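Local coordinates for periplasmic sugar-binding domain protein (PDB 3H75) that probably binds sugars in the periplasm, as a two-domain alpha/beta member of the bacterial solute-binding protein 2 family, at residues 63-68 with 274-279; 23-28 with 317-322; 198-203 with 225-230; 219-224 with 235-240. All coordinates share one frame; numbering follows the deposited sequence.

Contact 1. Residues 63-68 with 274-279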
loop_
_atom_site.group_PDB
_atom_site.type_symbol
_atom_site.label_atom_id
_atom_site.label_comp_id
_atom_site.label_asym_id
_atom_site.label_seq_id
_atom_site.Cartn_x
_atom_site.Cartn_y
_atom_site.Cartn_z
ATOM N N PRO A 63 6.164 24.527 5.335
ATOM C CA PRO A 63 4.909 24.231 4.643
ATOM C C PRO A 63 3.754 24.281 5.636
ATOM O O PRO A 63 3.970 24.244 6.849
ATOM C CB PRO A 63 5.143 22.823 4.109
ATOM C CG PRO A 63 5.963 22.205 5.207
ATOM C CD PRO A 63 6.961 23.302 5.530
ATOM N N ASP A 64 2.530 24.375 5.132
ATOM C CA ASP A 64 1.376 24.396 6.021
ATOM C C ASP A 64 1.214 23.013 6.640
ATOM O O ASP A 64 0.900 22.884 7.824
ATOM C CB ASP A 64 0.102 24.762 5.254
ATOM C CG ASP A 64 0.123 26.180 4.725
ATOM O OD1 ASP A 64 0.478 27.092 5.499
ATOM O OD2 ASP A 64 -0.222 26.389 3.543
ATOM N N TYR A 65 1.444 21.985 5.826
ATOM C CA TYR A 65 1.317 20.596 6.256
ATOM C C TYR A 65 2.551 19.764 5.934
ATOM O O TYR A 65 3.218 19.979 4.915
ATOM C CB TYR A 65 0.123 19.933 5.559
ATOM C CG TYR A 65 -1.208 20.589 5.824
ATOM C CD1 TYR A 65 -1.998 20.193 6.901
ATOM C CD2 TYR A 65 -1.670 21.620 5.005
ATOM C CE1 TYR A 65 -3.221 20.811 7.161
ATOM C CE2 TYR A 65 -2.889 22.246 5.258
ATOM C CZ TYR A 65 -3.656 21.836 6.337
ATOM O OH TYR A 65 -4.850 22.467 6.600
ATOM N N LEU A 66 2.829 18.800 6.807
ATOM C CA LEU A 66 3.931 17.863 6.641
ATOM C C LEU A 66 3.252 16.495 6.692
ATOM O O LEU A 66 2.631 16.141 7.697
ATOM C CB LEU A 66 4.935 17.991 7.795
ATOM C CG LEU A 66 6.410 17.582 7.637
ATOM C CD1 LEU A 66 6.834 16.774 8.858
ATOM C CD2 LEU A 66 6.641 16.798 6.354
HETATM N N MSE A 67 3.336 15.745 5.599
HETATM C CA MSE A 67 2.732 14.422 5.528
HETATM C C MSE A 67 3.822 13.361 5.569
HETATM O O MSE A 67 4.851 13.498 4.919
HETATM C CB MSE A 67 1.930 14.280 4.241
HETATM C CG MSE A 67 1.052 13.046 4.202
HETATM SE SE MSE A 67 0.134 12.945 2.499
HETATM C CE MSE A 67 -0.569 14.712 2.371
ATOM N N LEU A 68 3.604 12.307 6.340
ATOM C CA LEU A 68 4.598 11.251 6.448
ATOM C C LEU A 68 3.937 9.912 6.713
ATOM O O LEU A 68 2.816 9.849 7.222
ATOM C CB LEU A 68 5.580 11.552 7.587
ATOM C CG LEU A 68 4.952 11.725 8.977
ATOM C CD1 LEU A 68 5.894 11.185 10.050
ATOM C CD2 LEU A 68 4.629 13.194 9.214
ATOM N N HIS A 274 -6.734 19.716 1.870
ATOM C CA HIS A 274 -7.245 20.871 1.142
ATOM C C HIS A 274 -8.459 21.409 1.893
ATOM O O HIS A 274 -8.595 22.616 2.102
ATOM C CB HIS A 274 -7.634 20.447 -0.279
ATOM C CG HIS A 274 -8.499 21.435 -0.999
ATOM N ND1 HIS A 274 -9.856 21.530 -0.787
ATOM C CD2 HIS A 274 -8.201 22.357 -1.948
ATOM C CE1 HIS A 274 -10.361 22.464 -1.577
ATOM N NE2 HIS A 274 -9.378 22.980 -2.290
ATOM N N ASP A 275 -9.334 20.503 2.312
ATOM C CA ASP A 275 -10.533 20.894 3.035
ATOM C C ASP A 275 -10.221 21.390 4.439
ATOM O O ASP A 275 -10.865 22.314 4.927
ATOM C CB ASP A 275 -11.526 19.729 3.082
ATOM C CG ASP A 275 -12.206 19.493 1.744
ATOM O OD1 ASP A 275 -11.914 20.241 0.788
ATOM O OD2 ASP A 275 -13.036 18.565 1.648
ATOM N N ASP A 276 -9.228 20.792 5.091
ATOM C CA ASP A 276 -8.867 21.235 6.434
ATOM C C ASP A 276 -8.428 22.694 6.403
ATOM O O ASP A 276 -8.776 23.476 7.290
ATOM C CB ASP A 276 -7.725 20.399 7.008
ATOM C CG ASP A 276 -7.292 20.882 8.381
ATOM O OD1 ASP A 276 -8.039 20.659 9.356
ATOM O OD2 ASP A 276 -6.213 21.503 8.485
ATOM N N ALA A 277 -7.659 23.056 5.380
ATOM C CA ALA A 277 -7.167 24.418 5.237
ATOM C C ALA A 277 -8.321 25.389 5.034
ATOM O O ALA A 277 -8.213 26.566 5.370
ATOM C CB ALA A 277 -6.194 24.508 4.065
ATOM N N LEU A 278 -9.424 24.891 4.486
ATOM C CA LEU A 278 -10.595 25.727 4.248
ATOM C C LEU A 278 -11.505 25.779 5.466
ATOM O O LEU A 278 -12.520 26.477 5.461
ATOM C CB LEU A 278 -11.381 25.208 3.039
ATOM C CG LEU A 278 -10.704 25.391 1.680
ATOM C CD1 LEU A 278 -11.524 24.717 0.597
ATOM C CD2 LEU A 278 -10.551 26.879 1.388
ATOM N N GLY A 279 -11.134 25.047 6.513
ATOM C CA GLY A 279 -11.939 25.029 7.720
ATOM C C GLY A 279 -13.044 23.989 7.663
ATOM O O GLY A 279 -13.849 23.881 8.586
#
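The packing of helix 265-277 on the parallel sheet of one alpha/beta domain includes a polar fastening, where Tyr-65 of strand 65-69 meets Asp-276 and Ala-277 in the last turn of the helix. The phenol OH donates a short hydrogen bond of 2.5 Å to Asp-276 OD2. It arrives on the anti lone pair of that oxygen, the one turned away from OD1, while OD2 lies at the ring edge in the ring plane. Ring and carboxylate planes stand 75° apart. Asp-276 extends its carboxylate toward the strand because CG is anti to the backbone N (chi1 177°). The same OD2 forms a salt bridge with Lys-88 of the neighbouring strand, so a hydroxyl and an ammonium share one buried oxygen, which would probably stabilise its negative charge. Ala-277 CB lies near the ring plane, 3.5 Å from Tyr-65 OH, and makes a looser apolar contact with Tyr-65 CE2 at 4.2 Å. Just beyond, Gly-279, with positive phi, leaves the helical conformation in a Schellman motif, its N bonded to Asp-276 O at 2.9 Å. Further along the strand, Met-67 packs on Ala-269, Leu-270 and Leu-273, part of the helix-on-sheet layering of the periplasmic binding protein fold.

Contact 2. Residues 23-28 with 317-322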
loop_
_atom_site.group_PDB
_atom_site.type_symbol
_atom_site.label_atom_id
_atom_site.label_comp_id
_atom_site.label_asym_id
_atom_site.label_seq_id
_atom_site.Cartn_x
_atom_site.Cartn_y
_atom_site.Cartn_z
ATOM N N SER A 23 3.117 8.906 -5.643
ATOM C CA SER A 23 3.484 10.300 -5.875
ATOM C C SER A 23 2.747 10.915 -7.059
ATOM O O SER A 23 2.235 12.031 -6.968
ATOM C CB SER A 23 4.992 10.420 -6.117
ATOM O OG SER A 23 5.722 10.141 -4.940
ATOM N N GLN A 24 2.692 10.186 -8.169
ATOM C CA GLN A 24 2.029 10.696 -9.361
ATOM C C GLN A 24 0.549 10.959 -9.125
ATOM O O GLN A 24 0.002 11.941 -9.636
ATOM C CB GLN A 24 2.209 9.729 -10.535
ATOM C CG GLN A 24 3.663 9.533 -10.939
ATOM C CD GLN A 24 4.356 10.840 -11.279
ATOM O OE1 GLN A 24 3.998 11.512 -12.244
ATOM N NE2 GLN A 24 5.354 11.210 -10.478
ATOM N N PHE A 25 -0.103 10.095 -8.350
ATOM C CA PHE A 25 -1.520 10.278 -8.058
ATOM C C PHE A 25 -1.685 11.548 -7.219
ATOM O O PHE A 25 -2.605 12.337 -7.447
ATOM C CB PHE A 25 -2.078 9.065 -7.301
ATOM C CG PHE A 25 -3.583 9.010 -7.272
ATOM C CD1 PHE A 25 -4.299 8.701 -8.424
ATOM C CD2 PHE A 25 -4.287 9.283 -6.101
ATOM C CE1 PHE A 25 -5.702 8.664 -8.413
ATOM C CE2 PHE A 25 -5.688 9.250 -6.079
ATOM C CZ PHE A 25 -6.393 8.938 -7.241
HETATM N N MSE A 26 -0.787 11.749 -6.257
HETATM C CA MSE A 26 -0.837 12.936 -5.412
HETATM C C MSE A 26 -0.621 14.201 -6.231
HETATM O O MSE A 26 -1.302 15.203 -6.023
HETATM C CB MSE A 26 0.241 12.886 -4.327
HETATM C CG MSE A 26 0.004 11.881 -3.225
HETATM SE SE MSE A 26 1.432 11.958 -1.905
HETATM C CE MSE A 26 0.946 13.617 -1.040
ATOM N N GLN A 27 0.335 14.157 -7.154
ATOM C CA GLN A 27 0.622 15.325 -7.975
ATOM C C GLN A 27 -0.588 15.704 -8.818
ATOM O O GLN A 27 -0.864 16.889 -9.021
ATOM C CB GLN A 27 1.850 15.070 -8.850
ATOM C CG GLN A 27 3.092 14.782 -8.024
ATOM C CD GLN A 27 4.353 14.711 -8.850
ATOM O OE1 GLN A 27 4.396 14.051 -9.887
ATOM N NE2 GLN A 27 5.399 15.385 -8.385
ATOM N N ALA A 28 -1.320 14.702 -9.295
ATOM C CA ALA A 28 -2.514 14.968 -10.084
ATOM C C ALA A 28 -3.511 15.683 -9.178
ATOM O O ALA A 28 -4.157 16.648 -9.583
ATOM C CB ALA A 28 -3.106 13.663 -10.603
ATOM N N VAL A 317 -9.404 11.683 -12.500
ATOM C CA VAL A 317 -10.108 11.869 -11.239
ATOM C C VAL A 317 -10.414 13.339 -10.988
ATOM O O VAL A 317 -9.539 14.194 -11.109
ATOM C CB VAL A 317 -9.278 11.322 -10.059
ATOM C CG1 VAL A 317 -10.032 11.504 -8.755
ATOM C CG2 VAL A 317 -8.965 9.852 -10.289
ATOM N N ASP A 318 -11.664 13.626 -10.643
ATOM C CA ASP A 318 -12.071 14.996 -10.363
ATOM C C ASP A 318 -11.920 15.249 -8.870
ATOM O O ASP A 318 -12.881 15.163 -8.112
ATOM C CB ASP A 318 -13.520 15.221 -10.799
ATOM C CG ASP A 318 -14.037 16.589 -10.408
ATOM O OD1 ASP A 318 -13.245 17.558 -10.460
ATOM O OD2 ASP A 318 -15.233 16.699 -10.062
ATOM N N PHE A 319 -10.694 15.557 -8.460
ATOM C CA PHE A 319 -10.391 15.807 -7.058
ATOM C C PHE A 319 -11.150 16.998 -6.481
ATOM O O PHE A 319 -11.737 16.898 -5.405
ATOM C CB PHE A 319 -8.885 16.010 -6.890
ATOM C CG PHE A 319 -8.076 14.774 -7.177
ATOM C CD1 PHE A 319 -7.992 13.748 -6.241
ATOM C CD2 PHE A 319 -7.404 14.634 -8.384
ATOM C CE1 PHE A 319 -7.247 12.594 -6.508
ATOM C CE2 PHE A 319 -6.657 13.486 -8.661
ATOM C CZ PHE A 319 -6.579 12.466 -7.717
ATOM N N ARG A 320 -11.140 18.124 -7.188
ATOM C CA ARG A 320 -11.846 19.301 -6.695
ATOM C C ARG A 320 -13.302 18.930 -6.433
ATOM O O ARG A 320 -13.928 19.443 -5.508
ATOM C CB ARG A 320 -11.764 20.446 -7.708
ATOM C CG ARG A 320 -12.320 21.764 -7.185
ATOM C CD ARG A 320 -12.079 22.902 -8.166
ATOM N NE ARG A 320 -10.659 23.208 -8.325
ATOM C CZ ARG A 320 -9.889 23.718 -7.367
ATOM N NH1 ARG A 320 -10.397 23.985 -6.169
ATOM N NH2 ARG A 320 -8.606 23.961 -7.606
ATOM N N GLY A 321 -13.829 18.016 -7.245
ATOM C CA GLY A 321 -15.203 17.578 -7.077
ATOM C C GLY A 321 -15.418 16.760 -5.816
ATOM O O GLY A 321 -16.545 16.619 -5.342
ATOM N N LEU A 322 -14.337 16.216 -5.267
ATOM C CA LEU A 322 -14.423 15.416 -4.053
ATOM C C LEU A 322 -14.419 16.303 -2.815
ATOM O O LEU A 322 -14.785 15.866 -1.726
ATOM C CB LEU A 322 -13.255 14.430 -3.982
ATOM C CG LEU A 322 -13.239 13.352 -5.065
ATOM C CD1 LEU A 322 -11.993 12.499 -4.915
ATOM C CD2 LEU A 322 -14.488 12.492 -4.951
#
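Phe-319 carries its ring from a short, loosely hydrogen-bonded turn to Phe-25 and Ala-28 of helix 17-33. From CB, which points toward helix 17-33, CG stands anti to the carbonyl carbon (chi1 -66°), and this carries the ring on to Phe-25 and Ala-28. Along one side, CD2 comes to 4.0 Å from Ala-28 O, and CE2 follows at 4.1 Å from Ala-28 CB. On the other side, CE1 lies 3.7 Å from Phe-25 CE2. The leading atom, CZ, stands over the rim of the Phe-25 ring, 3.6 Å from Phe-25 CZ. With centroids 5.2 Å apart and planes at 73°, this is a T-shaped stack in which Phe-319 supplies the edge and Phe-25 the face. Val-317 braces both rings: its CG1 sits over the centre of the Phe-319 ring, and its CG2 is 3.9 Å from Phe-25 CE1. Replacing Phe-319 by an alanine would probably leave the face of Phe-25 without its edge partner and open a gap beside Ala-28. Val-271 of helix 265-277 also touches Phe-319, and Phe-25 has a second edge-to-face partner in Trp-268. Side chains meet here through carbon alone, so the attachment rests on burial and on C-H edges directed at an aromatic face.

Contact 3. Residues 198-203 with 225-230. With SO4 (sulfate ion), chain C.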
loop_
_atom_site.group_PDB
_atom_site.type_symbol
_atom_site.label_atom_id
_atom_site.label_comp_id
_atom_site.label_asym_id
_atom_site.label_seq_id
_atom_site.Cartn_x
_atom_site.Cartn_y
_atom_site.Cartn_z
ATOM N N GLN A 198 15.706 -21.130 -3.408
ATOM C CA GLN A 198 16.024 -22.091 -2.364
ATOM C C GLN A 198 14.775 -22.750 -1.787
ATOM O O GLN A 198 14.679 -23.976 -1.728
ATOM C CB GLN A 198 16.800 -21.399 -1.244
ATOM C CG GLN A 198 18.082 -20.724 -1.704
ATOM C CD GLN A 198 18.759 -19.945 -0.593
ATOM O OE1 GLN A 198 19.120 -20.506 0.443
ATOM N NE2 GLN A 198 18.935 -18.645 -0.804
ATOM N N LEU A 199 13.817 -21.925 -1.374
ATOM C CA LEU A 199 12.580 -22.416 -0.771
ATOM C C LEU A 199 11.739 -23.351 -1.643
ATOM O O LEU A 199 11.227 -24.362 -1.156
ATOM C CB LEU A 199 11.725 -21.227 -0.314
ATOM C CG LEU A 199 12.328 -20.385 0.817
ATOM C CD1 LEU A 199 11.520 -19.112 1.009
ATOM C CD2 LEU A 199 12.370 -21.202 2.105
ATOM N N LEU A 200 11.585 -23.025 -2.923
ATOM C CA LEU A 200 10.784 -23.863 -3.807
ATOM C C LEU A 200 11.441 -25.206 -4.085
ATOM O O LEU A 200 10.767 -26.166 -4.455
ATOM C CB LEU A 200 10.491 -23.135 -5.121
ATOM C CG LEU A 200 9.444 -22.024 -5.004
ATOM C CD1 LEU A 200 9.359 -21.261 -6.317
ATOM C CD2 LEU A 200 8.091 -22.634 -4.639
ATOM N N LYS A 201 12.755 -25.267 -3.906
ATOM C CA LYS A 201 13.485 -26.508 -4.121
ATOM C C LYS A 201 13.365 -27.352 -2.854
ATOM O O LYS A 201 13.186 -28.570 -2.913
ATOM C CB LYS A 201 14.958 -26.210 -4.418
ATOM C CG LYS A 201 15.746 -27.410 -4.918
ATOM C CD LYS A 201 17.185 -27.032 -5.229
ATOM C CE LYS A 201 17.909 -28.159 -5.954
ATOM N NZ LYS A 201 17.874 -29.435 -5.184
ATOM N N ARG A 202 13.460 -26.685 -1.708
ATOM C CA ARG A 202 13.362 -27.335 -0.405
ATOM C C ARG A 202 11.951 -27.839 -0.107
ATOM O O ARG A 202 11.778 -28.884 0.522
ATOM C CB ARG A 202 13.785 -26.359 0.694
ATOM C CG ARG A 202 13.506 -26.841 2.111
ATOM C CD ARG A 202 14.387 -28.021 2.492
ATOM N NE ARG A 202 14.099 -28.503 3.841
ATOM C CZ ARG A 202 13.044 -29.245 4.165
ATOM N NH1 ARG A 202 12.169 -29.602 3.236
ATOM N NH2 ARG A 202 12.862 -29.631 5.422
ATOM N N TYR A 203 10.949 -27.090 -0.560
ATOM C CA TYR A 203 9.550 -27.444 -0.327
ATOM C C TYR A 203 8.812 -27.596 -1.653
ATOM O O TYR A 203 7.990 -26.757 -2.023
ATOM C CB TYR A 203 8.877 -26.357 0.515
ATOM C CG TYR A 203 9.565 -26.094 1.835
ATOM C CD1 TYR A 203 9.525 -27.037 2.862
ATOM C CD2 TYR A 203 10.260 -24.904 2.058
ATOM C CE1 TYR A 203 10.156 -26.803 4.076
ATOM C CE2 TYR A 203 10.896 -24.659 3.273
ATOM C CZ TYR A 203 10.839 -25.614 4.277
ATOM O OH TYR A 203 11.467 -25.385 5.479
ATOM N N ARG A 225 9.372 -20.675 -12.357
ATOM C CA ARG A 225 9.457 -21.088 -13.756
ATOM C C ARG A 225 10.752 -21.852 -14.021
ATOM O O ARG A 225 10.766 -22.837 -14.761
ATOM C CB ARG A 225 9.383 -19.870 -14.688
ATOM C CG ARG A 225 8.022 -19.188 -14.741
ATOM C CD ARG A 225 7.948 -18.190 -15.896
ATOM N NE ARG A 225 8.907 -17.096 -15.755
ATOM C CZ ARG A 225 8.702 -16.007 -15.021
ATOM N NH1 ARG A 225 7.563 -15.855 -14.358
ATOM N NH2 ARG A 225 9.637 -15.070 -14.945
ATOM N N GLU A 226 11.836 -21.389 -13.410
ATOM C CA GLU A 226 13.143 -22.013 -13.570
ATOM C C GLU A 226 13.204 -23.434 -13.019
ATOM O O GLU A 226 14.060 -24.224 -13.421
ATOM C CB GLU A 226 14.212 -21.149 -12.898
ATOM C CG GLU A 226 14.640 -19.951 -13.727
ATOM C CD GLU A 226 15.407 -18.921 -12.927
ATOM O OE1 GLU A 226 16.117 -19.306 -11.975
ATOM O OE2 GLU A 226 15.308 -17.722 -13.260
ATOM N N LEU A 227 12.300 -23.758 -12.101
ATOM C CA LEU A 227 12.267 -25.088 -11.504
ATOM C C LEU A 227 11.271 -26.001 -12.205
ATOM O O LEU A 227 11.135 -27.173 -11.851
ATOM C CB LEU A 227 11.919 -24.991 -10.014
ATOM C CG LEU A 227 12.933 -24.250 -9.138
ATOM C CD1 LEU A 227 12.432 -24.200 -7.704
ATOM C CD2 LEU A 227 14.285 -24.946 -9.206
ATOM N N GLY A 228 10.576 -25.461 -13.200
ATOM C CA GLY A 228 9.605 -26.250 -13.935
ATOM C C GLY A 228 8.170 -26.063 -13.479
ATOM O O GLY A 228 7.254 -26.650 -14.056
ATOM N N ARG A 229 7.964 -25.251 -12.444
ATOM C CA ARG A 229 6.614 -25.008 -11.944
ATOM C C ARG A 229 5.892 -24.071 -12.907
ATOM O O ARG A 229 6.528 -23.386 -13.713
ATOM C CB ARG A 229 6.657 -24.399 -10.535
ATOM C CG ARG A 229 7.334 -25.272 -9.475
ATOM C CD ARG A 229 6.675 -26.651 -9.346
ATOM N NE ARG A 229 5.295 -26.605 -8.860
ATOM C CZ ARG A 229 4.943 -26.494 -7.579
ATOM N NH1 ARG A 229 5.867 -26.415 -6.631
ATOM N NH2 ARG A 229 3.660 -26.480 -7.244
ATOM N N LYS A 230 4.566 -24.047 -12.827
ATOM C CA LYS A 230 3.760 -23.216 -13.715
ATOM C C LYS A 230 2.862 -22.249 -12.946
ATOM O O LYS A 230 1.749 -22.602 -12.554
ATOM C CB LYS A 230 2.892 -24.105 -14.611
ATOM C CG LYS A 230 3.687 -25.090 -15.464
ATOM C CD LYS A 230 4.278 -24.429 -16.702
ATOM C CE LYS A 230 3.297 -24.452 -17.875
ATOM N NZ LYS A 230 1.999 -23.780 -17.576
HETATM S S SO4 C . 9.568 -31.851 5.040
HETATM O O1 SO4 C . 8.099 -32.011 5.032
HETATM O O2 SO4 C . 9.966 -31.094 3.836
HETATM O O3 SO4 C . 9.985 -31.124 6.255
HETATM O O4 SO4 C . 10.202 -33.185 5.027
HETATM O O HOH W 1 8.831 -26.400 -6.410
#
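Leu-200 and Leu-227 join the C-terminal ends of two neighbouring helices, 189-202 and 214-226, in successive beta-alpha units of the second domain; the latter helix closes in a Schellman motif at Gly-228. Along the first segment, Gln-198 contributes through its backbone, its O accepting the helical bond from Arg-202 N at 3.0 Å. Leu-199 turns to the sheet and packs on strands 146-152 and 177-184. Leu-200 makes the direct contact: its CB meets Leu-227 CD1 at 3.4 Å, tighter than usual for two carbons. That methyl also rides over the following peptide, 4.0 Å from Lys-201 N. A water adds a polar link, donating to Leu-200 O at 2.8 Å and accepting from Arg-229 NH1 at 3.0 Å, in the plane of the guanidinium. Arg-229 is held further by a salt bridge from NE to Asp-234 and by a bond from NH2 to Thr-206 O, which restricts its rotation. Lys-201 leads its amine away from the other helix. Arg-202 points to a sulfate, probably from the crystallisation liquor: NH1 donates to sulfate O2 at 2.7 Å with an almost straight N-H...O angle of 177°, while the NH2 bond to O3 is weak. Arg-180 also binds this ion. With CG anti to the backbone N (chi1 170°), Arg-202 CG lies 3.5 Å above the centre of the Tyr-203 ring; the bend at chi2 (68°) then helps bring the guanidinium round so that Tyr-203 CE1 sits over its rim.

Contact 4. Residues 219-224 with 235-240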
loop_
_atom_site.group_PDB
_atom_site.type_symbol
_atom_site.label_atom_id
_atom_site.label_comp_id
_atom_site.label_asym_id
_atom_site.label_seq_id
_atom_site.Cartn_x
_atom_site.Cartn_y
_atom_site.Cartn_z
ATOM N N GLY A 219 9.279 -11.956 -8.444
ATOM C CA GLY A 219 10.580 -12.572 -8.252
ATOM C C GLY A 219 10.430 -14.057 -7.969
ATOM O O GLY A 219 11.133 -14.886 -8.548
ATOM N N ALA A 220 9.505 -14.402 -7.078
ATOM C CA ALA A 220 9.282 -15.804 -6.739
ATOM C C ALA A 220 8.766 -16.575 -7.944
ATOM O O ALA A 220 9.068 -17.754 -8.112
ATOM C CB ALA A 220 8.290 -15.915 -5.576
HETATM N N MSE A 221 7.979 -15.907 -8.780
HETATM C CA MSE A 221 7.431 -16.543 -9.971
HETATM C C MSE A 221 8.526 -16.928 -10.955
HETATM O O MSE A 221 8.440 -17.969 -11.603
HETATM C CB MSE A 221 6.419 -15.616 -10.642
HETATM C CG MSE A 221 5.064 -15.604 -9.945
HETATM SE SE MSE A 221 3.940 -14.123 -10.471
HETATM C CE MSE A 221 3.575 -14.639 -12.307
ATOM N N GLN A 222 9.556 -16.097 -11.063
ATOM C CA GLN A 222 10.653 -16.405 -11.974
ATOM C C GLN A 222 11.395 -17.632 -11.462
ATOM O O GLN A 222 11.728 -18.530 -12.232
ATOM C CB GLN A 222 11.624 -15.230 -12.082
ATOM C CG GLN A 222 12.636 -15.401 -13.209
ATOM C CD GLN A 222 13.524 -14.189 -13.389
ATOM O OE1 GLN A 222 13.066 -13.052 -13.282
ATOM N NE2 GLN A 222 14.800 -14.424 -13.682
ATOM N N ALA A 223 11.653 -17.667 -10.158
ATOM C CA ALA A 223 12.345 -18.803 -9.560
ATOM C C ALA A 223 11.515 -20.061 -9.821
ATOM O O ALA A 223 12.052 -21.130 -10.114
ATOM C CB ALA A 223 12.522 -18.582 -8.062
ATOM N N ALA A 224 10.198 -19.921 -9.722
ATOM C CA ALA A 224 9.288 -21.038 -9.946
ATOM C C ALA A 224 9.382 -21.575 -11.376
ATOM O O ALA A 224 9.456 -22.787 -11.586
ATOM C CB ALA A 224 7.854 -20.607 -9.638
ATOM N N LEU A 235 0.967 -23.811 -9.290
ATOM C CA LEU A 235 1.508 -23.041 -8.176
ATOM C C LEU A 235 0.836 -21.677 -8.259
ATOM O O LEU A 235 0.984 -20.970 -9.254
ATOM C CB LEU A 235 3.027 -22.909 -8.323
ATOM C CG LEU A 235 3.809 -22.217 -7.207
ATOM C CD1 LEU A 235 3.553 -22.920 -5.879
ATOM C CD2 LEU A 235 5.297 -22.233 -7.542
ATOM N N LEU A 236 0.086 -21.309 -7.222
ATOM C CA LEU A 236 -0.638 -20.042 -7.234
ATOM C C LEU A 236 -0.002 -18.955 -6.380
ATOM O O LEU A 236 0.354 -19.186 -5.224
ATOM C CB LEU A 236 -2.084 -20.276 -6.798
ATOM C CG LEU A 236 -2.801 -21.424 -7.523
ATOM C CD1 LEU A 236 -4.282 -21.379 -7.174
ATOM C CD2 LEU A 236 -2.615 -21.310 -9.040
ATOM N N PHE A 237 0.102 -17.763 -6.965
ATOM C CA PHE A 237 0.720 -16.596 -6.338
ATOM C C PHE A 237 -0.233 -15.431 -6.109
ATOM O O PHE A 237 -1.126 -15.171 -6.921
ATOM C CB PHE A 237 1.840 -16.064 -7.236
ATOM C CG PHE A 237 2.980 -17.007 -7.417
ATOM C CD1 PHE A 237 4.160 -16.820 -6.708
ATOM C CD2 PHE A 237 2.889 -18.075 -8.309
ATOM C CE1 PHE A 237 5.240 -17.676 -6.878
ATOM C CE2 PHE A 237 3.966 -18.943 -8.488
ATOM C CZ PHE A 237 5.143 -18.742 -7.771
ATOM N N SER A 238 -0.013 -14.715 -5.009
ATOM C CA SER A 238 -0.786 -13.518 -4.692
ATOM C C SER A 238 0.196 -12.359 -4.509
ATOM O O SER A 238 1.378 -12.566 -4.201
ATOM C CB SER A 238 -1.595 -13.699 -3.402
ATOM O OG SER A 238 -0.752 -13.737 -2.257
ATOM N N GLY A 239 -0.298 -11.142 -4.699
ATOM C CA GLY A 239 0.536 -9.966 -4.528
ATOM C C GLY A 239 -0.285 -8.726 -4.224
ATOM O O GLY A 239 -1.516 -8.749 -4.314
ATOM N N VAL A 240 0.406 -7.649 -3.852
ATOM C CA VAL A 240 -0.219 -6.359 -3.548
ATOM C C VAL A 240 0.479 -5.277 -4.372
ATOM O O VAL A 240 1.694 -5.320 -4.531
ATOM C CB VAL A 240 -0.064 -5.994 -2.057
ATOM C CG1 VAL A 240 -0.767 -4.675 -1.770
ATOM C CG2 VAL A 240 -0.643 -7.089 -1.181
#
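A methylene, rather than the selenium, sits most squarely on the aromatic ring where Met-221, present as selenomethionine, meets Phe-237. Met-221 CG lies 3.4 Å from the centroid of the Phe-237 ring and only 6° off its normal, a CH-pi contact centred on the face. SE is farther, 4.7 Å from that centroid, and oblique, giving a looser Met-aromatic contact. Met-221 CG reaches the ring with the first torsion at -78°, anti to the carbonyl carbon, and the two side chains run past each other in opposite directions. Two alanines one helical turn apart meet the rim of the same ring near its plane: Ala-220 CB is 3.8 Å from Phe-237 CE1, and Ala-224 CB is 3.8 Å from Phe-237 CZ. Ala-224 CB also touches Leu-235 CD2 at 3.7 Å, extending the apolar seam toward the start of the strand. Small residues on this side of the helix thus let the ring come against the helical surface. A serine in place of Phe-237 would probably leave Met-221 CG without its aromatic face and open a gap beside both alanines. Val-209 and Pro-231 also touch the Phe-237 side chain. The axes of 219-224 and 236-240 pass 9.8 Å apart at 162°, nearly antiparallel, as expected where a helix packs against the strand that follows it in a beta-alpha-beta crossover, here 206-211, 214-226 and 236-240.

From the N terminus, helix 17-33 enters contact 2, whose partner near the C terminus closes the longest loop, enclosing the other three. Strand 65-69 comes next and is met again by helix 265-277, so contact 1 is nested within contact 2. The two touch through the selenomethionines Met-67 (SE) and Met-26 (CE), 3.7 Å apart, in the same domain. Inside the loop of contact 1 the chain visits the other domain, where contacts 3 and 4 cross: 198-203, 219-224, 225-230 and 235-240 alternate along the sequence. Both use helix 214-226, binding it to helix 189-202 and to strand 236-240. Centres of contacts 1 and 3 lie about 49 Å apart, on opposite sides of the chain's centre.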